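Local coordinates for protein group II chitinase (Ostrinia furnacalis, PDB 6JAV) that probably binds and hydrolyses chitin as an endochitinase, this chain being one glycoside hydrolase family 18 catalytic domain of a much longer protein, at residues 27-41 and 68-82. Residues are numbered along the deposited sequence; the frame is centred on the assembly and turned at random.
Sequences SPEDIDPSLCTHIVY and RVVEYKRYGIKVSLA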
ATOM      1  N   SER A  27     -11.721 -13.194   4.741  1.00 12.56           N
ATOM      2  CA  SER A  27     -12.329 -12.789   6.011  1.00 12.00           C
ATOM      3  C   SER A  27     -11.238 -12.528   7.038  1.00 11.30           C
ATOM      4  O   SER A  27     -10.100 -12.984   6.855  1.00 11.54           O
ATOM      5  CB  SER A  27     -13.192 -13.941   6.547  1.00 14.42           C
ATOM      6  OG  SER A  27     -14.240 -14.267   5.642  1.00 22.39           O
ATOM      7  N   PRO A  28     -11.551 -11.881   8.165  1.00 10.87           N
ATOM      8  CA  PRO A  28     -10.522 -11.673   9.205  1.00 12.33           C
ATOM      9  C   PRO A  28      -9.782 -12.924   9.649  1.00 12.06           C
ATOM     10  O   PRO A  28      -8.568 -12.872   9.890  1.00 12.31           O
ATOM     11  CB  PRO A  28     -11.309 -11.037  10.361  1.00 11.78           C
ATOM     12  CG  PRO A  28     -12.424 -10.264   9.660  1.00 11.97           C
ATOM     13  CD  PRO A  28     -12.799 -11.145   8.452  1.00 12.60           C
ATOM     14  N   GLU A  29     -10.468 -14.059   9.752  1.00 13.61           N
ATOM     15  CA  GLU A  29      -9.795 -15.259  10.226  1.00 14.07           C
ATOM     16  C   GLU A  29      -8.872 -15.872   9.183  1.00 13.40           C
ATOM     17  O   GLU A  29      -8.131 -16.800   9.522  1.00 15.47           O
ATOM     18  CB  GLU A  29     -10.823 -16.282  10.714  1.00 15.83           C
ATOM     19  CG  GLU A  29     -11.562 -15.812  11.987  1.00 18.27           C
ATOM     20  CD  GLU A  29     -12.600 -14.712  11.721  1.00 14.25           C
ATOM     21  OE1 GLU A  29     -13.104 -14.605  10.563  1.00 15.94           O
ATOM     22  OE2 GLU A  29     -12.894 -13.954  12.678  1.00 14.48           O
ATOM     23  N   ASP A  30      -8.873 -15.370   7.942  1.00 11.87           N
ATOM     24  CA  ASP A  30      -7.880 -15.819   6.965  1.00 13.28           C
ATOM     25  C   ASP A  30      -6.509 -15.192   7.181  1.00 15.84           C
ATOM     26  O   ASP A  30      -5.545 -15.635   6.536  1.00 15.45           O
ATOM     27  CB  ASP A  30      -8.334 -15.488   5.550  1.00 12.43           C
ATOM     28  CG  ASP A  30      -9.535 -16.307   5.123  1.00 15.11           C
ATOM     29  OD1 ASP A  30      -9.500 -17.541   5.315  1.00 20.02           O
ATOM     30  OD2 ASP A  30     -10.518 -15.718   4.617  1.00 15.70           O
ATOM     31  N   ILE A  31      -6.400 -14.187   8.056  1.00 10.88           N
ATOM     32  CA  ILE A  31      -5.102 -13.582   8.333  1.00 11.16           C
ATOM     33  C   ILE A  31      -4.194 -14.626   8.962  1.00 12.99           C
ATOM     34  O   ILE A  31      -4.578 -15.321   9.914  1.00 15.71           O
ATOM     35  CB  ILE A  31      -5.272 -12.366   9.256  1.00 11.80           C
ATOM     36  CG1 ILE A  31      -6.084 -11.257   8.579  1.00 12.19           C
ATOM     37  CG2 ILE A  31      -3.899 -11.830   9.691  1.00 16.71           C
ATOM     38  CD1 ILE A  31      -6.471 -10.155   9.565  1.00 14.54           C
ATOM     39  N   ASP A  32      -2.990 -14.759   8.418  1.00 13.40           N
ATOM     40  CA  ASP A  32      -1.981 -15.655   8.964  1.00 14.72           C
ATOM     41  C   ASP A  32      -1.099 -14.867   9.922  1.00 13.57           C
ATOM     42  O   ASP A  32      -0.293 -14.036   9.465  1.00 14.44           O
ATOM     43  CB  ASP A  32      -1.139 -16.235   7.839  1.00 13.93           C
ATOM     44  CG  ASP A  32      -0.155 -17.280   8.324  1.00 14.47           C
ATOM     45  OD1 ASP A  32       0.243 -17.284   9.521  1.00 15.31           O
ATOM     46  OD2 ASP A  32       0.235 -18.124   7.476  1.00 17.90           O
ATOM     47  N   PRO A  33      -1.201 -15.092  11.237  1.00 14.23           N
ATOM     48  CA  PRO A  33      -0.463 -14.262  12.206  1.00 16.99           C
ATOM     49  C   PRO A  33       1.034 -14.512  12.234  1.00 15.59           C
ATOM     50  O   PRO A  33       1.747 -13.765  12.914  1.00 21.53           O
ATOM     51  CB  PRO A  33      -1.112 -14.632  13.553  1.00 19.47           C
ATOM     52  CG  PRO A  33      -1.577 -16.042  13.366  1.00 21.59           C
ATOM     53  CD  PRO A  33      -2.018 -16.127  11.889  1.00 16.59           C
ATOM     54  N   SER A  34       1.547 -15.515  11.529  1.00 12.51           N
ATOM     55  CA  SER A  34       2.994 -15.654  11.463  1.00 14.25           C
ATOM     56  C   SER A  34       3.626 -14.777  10.395  1.00 13.41           C
ATOM     57  O   SER A  34       4.861 -14.746  10.298  1.00 15.32           O
ATOM     58  CB  SER A  34       3.380 -17.117  11.207  1.00 15.41           C
ATOM     59  OG  SER A  34       3.006 -17.503   9.914  1.00 19.57           O
ATOM     60  N   LEU A  35       2.828 -14.049   9.607  1.00 11.77           N
ATOM     61  CA  LEU A  35       3.362 -13.354   8.438  1.00 11.62           C
ATOM     62  C   LEU A  35       3.394 -11.837   8.587  1.00 13.26           C
ATOM     63  O   LEU A  35       3.799 -11.161   7.645  1.00 13.55           O
ATOM     64  CB  LEU A  35       2.543 -13.727   7.201  1.00 11.06           C
ATOM     65  CG  LEU A  35       2.591 -15.220   6.847  1.00 13.69           C
ATOM     66  CD1 LEU A  35       1.760 -15.491   5.602  1.00 15.16           C
ATOM     67  CD2 LEU A  35       4.020 -15.647   6.643  1.00 19.03           C
ATOM     68  N   CYS A  36       2.965 -11.275   9.713  1.00 11.58           N
ATOM     69  CA  CYS A  36       2.899  -9.824   9.853  1.00 10.95           C
ATOM     70  C   CYS A  36       3.343  -9.451  11.254  1.00 13.27           C
ATOM     71  O   CYS A  36       3.073 -10.179  12.207  1.00 14.45           O
ATOM     72  CB  CYS A  36       1.451  -9.340   9.714  1.00 12.63           C
ATOM     73  SG  CYS A  36       0.612  -9.875   8.197  1.00 17.03           S
ATOM     74  N   THR A  37       3.996  -8.294  11.391  1.00  9.43           N
ATOM     75  CA  THR A  37       4.213  -7.709  12.715  1.00  9.39           C
ATOM     76  C   THR A  37       3.151  -6.677  13.050  1.00  9.06           C
ATOM     77  O   THR A  37       2.902  -6.410  14.225  1.00 11.02           O
ATOM     78  CB  THR A  37       5.590  -7.031  12.820  1.00  9.89           C
ATOM     79  OG1 THR A  37       5.681  -5.966  11.871  1.00 10.64           O
ATOM     80  CG2 THR A  37       6.688  -8.068  12.551  1.00 12.98           C
ATOM     81  N   HIS A  38       2.555  -6.078  12.027  1.00  8.79           N
ATOM     82  CA  HIS A  38       1.565  -5.019  12.165  1.00  8.30           C
ATOM     83  C   HIS A  38       0.494  -5.299  11.128  1.00  9.16           C
ATOM     84  O   HIS A  38       0.810  -5.713   9.998  1.00 11.27           O
ATOM     85  CB  HIS A  38       2.176  -3.644  11.855  1.00  9.22           C
ATOM     86  CG  HIS A  38       3.198  -3.195  12.861  1.00  9.87           C
ATOM     87  ND1 HIS A  38       4.426  -3.803  13.007  1.00  9.49           N
ATOM     88  CD2 HIS A  38       3.159  -2.195  13.773  1.00 11.54           C
ATOM     89  CE1 HIS A  38       5.099  -3.207  13.981  1.00 10.02           C
ATOM     90  NE2 HIS A  38       4.347  -2.236  14.469  1.00 12.76           N
ATOM     91  N   ILE A  39      -0.769  -5.149  11.507  1.00  8.76           N
ATOM     92  CA  ILE A  39      -1.877  -5.229  10.564  1.00  8.05           C
ATOM     93  C   ILE A  39      -2.549  -3.876  10.562  1.00  8.53           C
ATOM     94  O   ILE A  39      -2.792  -3.302  11.635  1.00  9.99           O
ATOM     95  CB  ILE A  39      -2.887  -6.319  10.967  1.00  8.10           C
ATOM     96  CG1 ILE A  39      -2.233  -7.693  10.848  1.00 10.36           C
ATOM     97  CG2 ILE A  39      -4.132  -6.217  10.088  1.00 10.62           C
ATOM     98  CD1 ILE A  39      -2.961  -8.786  11.641  1.00 13.12           C
ATOM     99  N   VAL A  40      -2.839  -3.354   9.370  1.00  7.78           N
ATOM    100  CA  VAL A  40      -3.512  -2.070   9.227  1.00  7.27           C
ATOM    101  C   VAL A  40      -4.846  -2.303   8.533  1.00  7.97           C
ATOM    102  O   VAL A  40      -4.888  -2.861   7.428  1.00  9.65           O
ATOM    103  CB  VAL A  40      -2.663  -1.052   8.460  1.00  7.61           C
ATOM    104  CG1 VAL A  40      -3.433   0.270   8.393  1.00  9.69           C
ATOM    105  CG2 VAL A  40      -1.325  -0.857   9.142  1.00 10.71           C
ATOM    106  N   TYR A  41      -5.929  -1.867   9.171  1.00  8.93           N
ATOM    107  CA  TYR A  41      -7.277  -2.143   8.682  1.00  8.97           C
ATOM    108  C   TYR A  41      -7.715  -1.041   7.725  1.00 10.21           C
ATOM    109  O   TYR A  41      -7.899   0.112   8.140  1.00  9.96           O
ATOM    110  CB  TYR A  41      -8.208  -2.170   9.903  1.00  9.23           C
ATOM    111  CG  TYR A  41      -9.608  -2.664   9.631  1.00  9.49           C
ATOM    112  CD1 TYR A  41     -10.506  -1.925   8.868  1.00 11.27           C
ATOM    113  CD2 TYR A  41     -10.033  -3.872  10.186  1.00 11.36           C
ATOM    114  CE1 TYR A  41     -11.800  -2.391   8.631  1.00 11.18           C
ATOM    115  CE2 TYR A  41     -11.315  -4.330   9.983  1.00 11.45           C
ATOM    116  CZ  TYR A  41     -12.185  -3.605   9.187  1.00 11.48           C
ATOM    117  OH  TYR A  41     -13.464  -4.086   8.973  1.00 13.27           O
ATOM    118  N   ARG A  68     -12.771  -8.580  15.056  1.00  9.90           N
ATOM    119  CA  ARG A  68     -12.154  -9.799  14.576  1.00  8.86           C
ATOM    120  C   ARG A  68     -10.763  -9.557  14.001  1.00  9.55           C
ATOM    121  O   ARG A  68     -10.007 -10.526  13.852  1.00 13.34           O
ATOM    122  CB  ARG A  68     -13.078 -10.460  13.546  1.00 10.56           C
ATOM    123  CG  ARG A  68     -14.308 -11.120  14.227  1.00  9.29           C
ATOM    124  CD  ARG A  68     -15.429 -11.237  13.235  1.00 12.01           C
ATOM    125  NE  ARG A  68     -15.093 -12.166  12.166  1.00 10.90           N
ATOM    126  CZ  ARG A  68     -15.889 -12.429  11.132  1.00 12.12           C
ATOM    127  NH1 ARG A  68     -17.077 -11.828  11.020  1.00 13.47           N
ATOM    128  NH2 ARG A  68     -15.511 -13.310  10.224  1.00 12.86           N
ATOM    129  N   VAL A  69     -10.411  -8.329  13.599  1.00 10.01           N
ATOM    130  CA  VAL A  69      -9.022  -8.057  13.230  1.00  9.30           C
ATOM    131  C   VAL A  69      -8.197  -7.627  14.448  1.00  9.74           C
ATOM    132  O   VAL A  69      -7.025  -8.026  14.593  1.00  8.54           O
ATOM    133  CB  VAL A  69      -9.003  -7.024  12.086  1.00  8.60           C
ATOM    134  CG1 VAL A  69      -7.562  -6.683  11.673  1.00 11.95           C
ATOM    135  CG2 VAL A  69      -9.732  -7.606  10.869  1.00 10.60           C
ATOM    136  N   VAL A  70      -8.800  -6.841  15.355  1.00  9.76           N
ATOM    137  CA  VAL A  70      -8.138  -6.502  16.614  1.00  9.68           C
ATOM    138  C   VAL A  70      -7.806  -7.759  17.430  1.00 10.20           C
ATOM    139  O   VAL A  70      -6.880  -7.740  18.249  1.00 11.33           O
ATOM    140  CB  VAL A  70      -9.001  -5.452  17.349  1.00 12.29           C
ATOM    141  CG1 VAL A  70      -8.559  -5.278  18.797  1.00 15.39           C
ATOM    142  CG2 VAL A  70      -8.931  -4.108  16.602  1.00 11.04           C
ATOM    143  N   GLU A  71      -8.520  -8.868  17.198  1.00 10.25           N
ATOM    144  CA  GLU A  71      -8.166 -10.176  17.741  1.00 11.40           C
ATOM    145  C   GLU A  71      -6.681 -10.481  17.635  1.00 12.22           C
ATOM    146  O   GLU A  71      -6.099 -11.116  18.529  1.00 12.63           O
ATOM    147  CB  GLU A  71      -8.929 -11.247  16.940  1.00 13.60           C
ATOM    148  CG  GLU A  71      -8.291 -12.639  16.905  1.00 15.18           C
ATOM    149  CD  GLU A  71      -8.598 -13.358  18.194  1.00 18.39           C
ATOM    150  OE1 GLU A  71      -9.454 -12.809  18.941  1.00 19.92           O
ATOM    151  OE2 GLU A  71      -7.974 -14.415  18.468  1.00 15.43           O
ATOM    152  N   TYR A  72      -6.042 -10.044  16.554  1.00 10.61           N
ATOM    153  CA  TYR A  72      -4.659 -10.439  16.312  1.00 11.16           C
ATOM    154  C   TYR A  72      -3.661  -9.797  17.270  1.00 10.03           C
ATOM    155  O   TYR A  72      -2.503 -10.247  17.315  1.00 11.64           O
ATOM    156  CB  TYR A  72      -4.284 -10.248  14.830  1.00 11.02           C
ATOM    157  CG  TYR A  72      -4.969 -11.311  14.004  1.00 11.89           C
ATOM    158  CD1 TYR A  72      -4.393 -12.562  13.833  1.00 16.01           C
ATOM    159  CD2 TYR A  72      -6.232 -11.107  13.462  1.00 13.94           C
ATOM    160  CE1 TYR A  72      -5.035 -13.571  13.123  1.00 15.20           C
ATOM    161  CE2 TYR A  72      -6.886 -12.115  12.751  1.00 14.26           C
ATOM    162  CZ  TYR A  72      -6.286 -13.337  12.587  1.00 14.51           C
ATOM    163  OH  TYR A  72      -6.950 -14.295  11.880  1.00 17.21           O
ATOM    164  N   LYS A  73      -4.079  -8.815  18.082  1.00 10.47           N
ATOM    165  CA  LYS A  73      -3.207  -8.350  19.168  1.00 11.57           C
ATOM    166  C   LYS A  73      -2.807  -9.500  20.095  1.00 11.48           C
ATOM    167  O   LYS A  73      -1.757  -9.436  20.742  1.00 13.50           O
ATOM    168  CB  LYS A  73      -3.885  -7.255  19.995  1.00 12.54           C
ATOM    169  CG  LYS A  73      -4.243  -5.977  19.213  1.00 12.22           C
ATOM    170  CD  LYS A  73      -4.692  -4.843  20.151  1.00 15.36           C
ATOM    171  CE  LYS A  73      -5.784  -5.242  21.105  1.00 24.46           C
ATOM    172  NZ  LYS A  73      -6.346  -4.055  21.853  1.00 22.42           N
ATOM    173  N   ARG A  74      -3.615 -10.552  20.152  1.00 11.56           N
ATOM    174  CA  ARG A  74      -3.310 -11.656  21.054  1.00 15.61           C
ATOM    175  C   ARG A  74      -2.031 -12.382  20.661  1.00 16.32           C
ATOM    176  O   ARG A  74      -1.449 -13.093  21.491  1.00 17.32           O
ATOM    177  CB  ARG A  74      -4.490 -12.613  21.113  1.00 16.12           C
ATOM    178  CG  ARG A  74      -4.414 -13.504  22.351  1.00 20.88           C
ATOM    179  CD  ARG A  74      -5.740 -14.078  22.687  1.00 20.00           C
ATOM    180  NE  ARG A  74      -5.609 -15.080  23.734  1.00 15.53           N
ATOM    181  CZ  ARG A  74      -5.690 -14.815  25.026  1.00 17.78           C
ATOM    182  NH1 ARG A  74      -5.897 -13.566  25.446  1.00 18.82           N
ATOM    183  NH2 ARG A  74      -5.572 -15.814  25.885  1.00 15.15           N
ATOM    184  N   TYR A  75      -1.586 -12.237  19.417  1.00 11.50           N
ATOM    185  CA  TYR A  75      -0.328 -12.804  18.953  1.00 12.21           C
ATOM    186  C   TYR A  75       0.854 -11.853  19.116  1.00 12.47           C
ATOM    187  O   TYR A  75       1.976 -12.229  18.756  1.00 17.40           O
ATOM    188  CB  TYR A  75      -0.437 -13.184  17.472  1.00 11.90           C
ATOM    189  CG  TYR A  75      -1.476 -14.221  17.193  1.00 12.68           C
ATOM    190  CD1 TYR A  75      -1.162 -15.571  17.249  1.00 13.49           C
ATOM    191  CD2 TYR A  75      -2.789 -13.859  16.881  1.00 13.24           C
ATOM    192  CE1 TYR A  75      -2.121 -16.553  17.000  1.00 13.18           C
ATOM    193  CE2 TYR A  75      -3.738 -14.828  16.628  1.00 15.95           C
ATOM    194  CZ  TYR A  75      -3.406 -16.155  16.702  1.00 14.65           C
ATOM    195  OH  TYR A  75      -4.368 -17.091  16.449  1.00 18.25           O
ATOM    196  N   GLY A  76       0.648 -10.648  19.656  1.00 11.51           N
ATOM    197  CA  GLY A  76       1.704  -9.657  19.741  1.00 12.67           C
ATOM    198  C   GLY A  76       1.776  -8.740  18.534  1.00 12.76           C
ATOM    199  O   GLY A  76       2.668  -7.878  18.477  1.00 13.54           O
ATOM    200  N   ILE A  77       0.856  -8.888  17.601  1.00 11.36           N
ATOM    201  CA  ILE A  77       0.785  -8.030  16.427  1.00 10.75           C
ATOM    202  C   ILE A  77       0.149  -6.714  16.836  1.00 10.32           C
ATOM    203  O   ILE A  77      -0.773  -6.693  17.653  1.00 12.25           O
ATOM    204  CB  ILE A  77      -0.050  -8.744  15.357  1.00  9.53           C
ATOM    205  CG1 ILE A  77       0.698 -10.003  14.908  1.00 11.31           C
ATOM    206  CG2 ILE A  77      -0.324  -7.801  14.144  1.00 11.00           C
ATOM    207  CD1 ILE A  77      -0.158 -10.967  14.081  1.00 12.40           C
ATOM    208  N   LYS A  78       0.635  -5.601  16.280  1.00  9.95           N
ATOM    209  CA  LYS A  78       0.010  -4.299  16.520  1.00 10.25           C
ATOM    210  C   LYS A  78      -1.023  -4.065  15.422  1.00 10.73           C
ATOM    211  O   LYS A  78      -0.714  -4.258  14.238  1.00 10.79           O
ATOM    212  CB  LYS A  78       1.049  -3.173  16.475  1.00 12.38           C
ATOM    213  CG  LYS A  78       2.132  -3.332  17.574  1.00 15.06           C
ATOM    214  CD  LYS A  78       1.460  -3.168  18.928  1.00 20.01           C
ATOM    215  CE  LYS A  78       2.412  -3.308  20.086  1.00 39.18           C
ATOM    216  NZ  LYS A  78       1.619  -3.386  21.339  1.00 35.81           N
ATOM    217  N   VAL A  79      -2.248  -3.711  15.799  1.00  8.50           N
ATOM    218  CA  VAL A  79      -3.364  -3.600  14.851  1.00  8.83           C
ATOM    219  C   VAL A  79      -3.824  -2.147  14.816  1.00  8.95           C
ATOM    220  O   VAL A  79      -4.320  -1.618  15.824  1.00  9.83           O
ATOM    221  CB  VAL A  79      -4.525  -4.534  15.221  1.00  8.92           C
ATOM    222  CG1 VAL A  79      -5.630  -4.402  14.185  1.00 10.00           C
ATOM    223  CG2 VAL A  79      -4.048  -5.954  15.249  1.00 10.16           C
ATOM    224  N   SER A  80      -3.626  -1.471  13.679  1.00  7.91           N
ATOM    225  CA  SER A  80      -4.026  -0.078  13.514  1.00  6.98           C
ATOM    226  C   SER A  80      -5.215   0.039  12.569  1.00  8.70           C
ATOM    227  O   SER A  80      -5.489  -0.852  11.759  1.00  9.79           O
ATOM    228  CB  SER A  80      -2.883   0.743  12.923  1.00  9.66           C
ATOM    229  OG  SER A  80      -1.800   0.810  13.842  1.00 10.88           O
ATOM    230  N   LEU A  81      -5.910   1.159  12.672  1.00  8.06           N
ATOM    231  CA  LEU A  81      -7.004   1.474  11.773  1.00  7.80           C
ATOM    232  C   LEU A  81      -6.532   2.551  10.798  1.00  8.99           C
ATOM    233  O   LEU A  81      -5.982   3.574  11.231  1.00  9.42           O
ATOM    234  CB  LEU A  81      -8.195   2.002  12.582  1.00  9.60           C
ATOM    235  CG  LEU A  81      -9.394   2.446  11.742  1.00  8.48           C
ATOM    236  CD1 LEU A  81      -9.956   1.305  10.880  1.00 10.60           C
ATOM    237  CD2 LEU A  81     -10.452   2.994  12.676  1.00 12.53           C
ATOM    238  N   ALA A  82      -6.716   2.320   9.490  1.00  8.90           N
ATOM    239  CA  ALA A  82      -6.347   3.325   8.491  1.00  7.94           C
ATOM    240  C   ALA A  82      -7.526   4.211   8.148  1.00 11.12           C
ATOM    241  O   ALA A  82      -8.660   3.747   7.998  1.00 11.21           O
ATOM    242  CB  ALA A  82      -5.815   2.703   7.199  1.00  9.26           C
TER
HETATM  243  O   HOH W   1     -10.824 -12.976  14.601  1.00 21.64           O
HETATM  244  O   HOH W   2       4.101  -6.070  16.662  1.00 18.42           O
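Ile39 meets Val69, Tyr72 and Ile77 in the apolar centre, its two branches dividing the work. With chi1 at -67°, CG1 lies beside the backbone N and CG2 anti to it. Ile39 CG2 touches Val69 CG1 at 3.8 Å. Ile39 CD1 reaches Tyr72 CB at 3.7 Å. Beta-branched residues suit this spot, filling width close to the backbone. Farther out, Ile31 lies over one face of the Tyr72 ring, its CG2 4.0 Å from the centroid, a CH-pi contact. Pro33, a compact, rigid ring, sets CB over the centre of the Tyr75 ring, a CH-pi contact. Tyrosine serves at position 72 because its ring is buried yet its hydroxyl can donate to Pro28 O, at 2.9 Å from OH; Ile31 N reaches that oxygen from the opposite face of the carbonyl plane. At the polar edge Arg68 grips Glu29 side-on, NH2 to OE1 at 2.8 Å and NE to OE2 at 2.9 Å, with the carboxylate and guanidinium planes nearly coplanar. A water joins Glu29 OE2 to Arg68 O. Strands 38-46 and 78-84 run parallel, paired through bonds such as Ile39 N to Lys78 O (2.9 Å), as neighbours in the family's TIM barrel; strands 8-14 and 122-126 flank them, and helix 65-70 packs outside.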